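Local coordinates for PUA domain-containing protein (Archaeoglobus fulgidus DSM 4304, PDB 2Q07) that is of unknown function but belongs to the archaeosine synthase type 1 family and probably binds RNA in the making of archaeosine in tRNA, at residues Thr31-Pro36 against Lys115-Val120. Sequence-based numbering, arbitrary orientation.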
# COMPACT_ATOMS: atom_id res chain seq x y z
N THR A 31 6.11 -5.72 -17.20
CA THR A 31 7.10 -4.65 -17.23
C THR A 31 6.90 -3.73 -16.02
O THR A 31 5.77 -3.48 -15.60
CB THR A 31 6.97 -3.81 -18.52
OG1 THR A 31 7.30 -4.63 -19.65
CG2 THR A 31 7.90 -2.60 -18.50
N VAL A 32 8.00 -3.26 -15.43
CA VAL A 32 7.89 -2.35 -14.30
C VAL A 32 8.69 -1.08 -14.56
O VAL A 32 9.85 -1.13 -14.97
CB VAL A 32 8.39 -2.99 -12.98
CG1 VAL A 32 9.87 -3.38 -13.09
CG2 VAL A 32 8.19 -2.02 -11.83
N LEU A 33 8.05 0.06 -14.33
CA LEU A 33 8.67 1.36 -14.51
C LEU A 33 9.23 1.89 -13.19
O LEU A 33 8.50 1.98 -12.19
CB LEU A 33 7.62 2.34 -15.05
CG LEU A 33 8.03 3.79 -15.25
CD1 LEU A 33 9.17 3.86 -16.25
CD2 LEU A 33 6.82 4.60 -15.71
N LEU A 34 10.51 2.24 -13.17
CA LEU A 34 11.13 2.78 -11.96
C LEU A 34 11.16 4.31 -12.07
O LEU A 34 11.55 4.86 -13.11
CB LEU A 34 12.55 2.22 -11.77
CG LEU A 34 12.70 0.70 -11.84
CD1 LEU A 34 14.14 0.31 -11.53
CD2 LEU A 34 11.75 0.04 -10.84
N LEU A 35 10.75 4.98 -11.00
CA LEU A 35 10.66 6.42 -10.96
C LEU A 35 11.31 7.04 -9.73
O LEU A 35 11.46 6.40 -8.69
CB LEU A 35 9.19 6.85 -11.02
CG LEU A 35 8.43 6.38 -12.26
CD1 LEU A 35 6.94 6.56 -12.05
CD2 LEU A 35 8.93 7.17 -13.47
N PRO A 36 11.69 8.32 -9.82
CA PRO A 36 12.31 8.97 -8.66
C PRO A 36 11.26 9.43 -7.65
O PRO A 36 10.13 9.74 -8.02
CB PRO A 36 13.05 10.14 -9.30
CG PRO A 36 12.07 10.58 -10.33
CD PRO A 36 11.58 9.27 -10.95
N LYS A 115 10.97 -7.26 -17.76
CA LYS A 115 11.69 -6.05 -18.12
C LYS A 115 11.53 -4.94 -17.08
O LYS A 115 10.45 -4.72 -16.54
CB LYS A 115 11.22 -5.55 -19.49
CG LYS A 115 12.13 -4.49 -20.09
CD LYS A 115 11.45 -3.15 -20.17
CE LYS A 115 10.46 -3.11 -21.32
NZ LYS A 115 11.18 -3.01 -22.62
N VAL A 116 12.63 -4.25 -16.81
CA VAL A 116 12.66 -3.15 -15.86
C VAL A 116 13.08 -1.89 -16.61
O VAL A 116 14.18 -1.83 -17.17
CB VAL A 116 13.71 -3.42 -14.73
CG1 VAL A 116 13.83 -2.20 -13.80
CG2 VAL A 116 13.34 -4.65 -13.94
N VAL A 117 12.20 -0.89 -16.66
CA VAL A 117 12.52 0.37 -17.31
C VAL A 117 12.88 1.38 -16.23
O VAL A 117 12.01 1.87 -15.50
CB VAL A 117 11.32 0.95 -18.11
CG1 VAL A 117 11.75 2.21 -18.80
CG2 VAL A 117 10.81 -0.07 -19.10
N ALA A 118 14.17 1.69 -16.13
CA ALA A 118 14.65 2.64 -15.13
C ALA A 118 14.58 4.09 -15.60
O ALA A 118 15.49 4.57 -16.26
CB ALA A 118 16.08 2.29 -14.74
N HIS A 119 13.50 4.78 -15.27
CA HIS A 119 13.37 6.17 -15.68
C HIS A 119 13.83 7.07 -14.55
O HIS A 119 13.03 7.78 -13.92
CB HIS A 119 11.93 6.51 -16.05
CG HIS A 119 11.81 7.70 -16.95
ND1 HIS A 119 12.21 7.67 -18.27
CD2 HIS A 119 11.40 8.96 -16.71
CE1 HIS A 119 12.04 8.86 -18.80
NE2 HIS A 119 11.55 9.67 -17.88
N VAL A 120 15.13 7.04 -14.29
CA VAL A 120 15.72 7.81 -13.22
C VAL A 120 17.13 8.21 -13.61
O VAL A 120 17.70 7.65 -14.56
CB VAL A 120 15.80 6.97 -11.93
CG1 VAL A 120 14.41 6.70 -11.39
CG2 VAL A 120 16.49 5.65 -12.24
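With chi1 at -65°, T31 keeps OG1 beside its own amide N and swings CG2 to the far side, where this methyl lies along the bent chain of K115, 3.8 Å from CE of K115. It also touches CG2 of V117. L34 has CG anti to the carbonyl carbon and extends CD1 obliquely across V116, 3.4 Å from CG1 of V116, a tight fit. V32 CG1 and V116 CG2 run alongside on that face. On the opposite face, L33 sends CD1 to V117 and to CB of H119. V120 CG1 sits 3.5 Å from N of P36, where the two side chains pass in opposite senses.

Four backbone hydrogen bonds join the segments in parallel register. The L34 N to V117 O bond is 2.8 Å long and nearly straight (178°). The last, H119 N to L34 O, is more bent (137°). H119 centres an inverse gamma turn. Its ND1 is hydrogen-bonded to OG1 of T142 and its NE2 to O of V147.

The contact joins two neighbouring inner strands of the mixed sheet in the DUF5591 region of this fragment of a longer protein. Strand 61-65 flanks 31-36, and 138-141 flanks 115-118. A glycine in place of T31 would probably open a gap beside CE of K115 and CG2 of V117, giving the lysine chain room to shift, though its amine is still tied to E159. The chemistry is that of a buried sheet core: main-chain polar atoms pair across the strands, aliphatic groups pack on both faces, and a carboxylate beyond them answers the lysine charge.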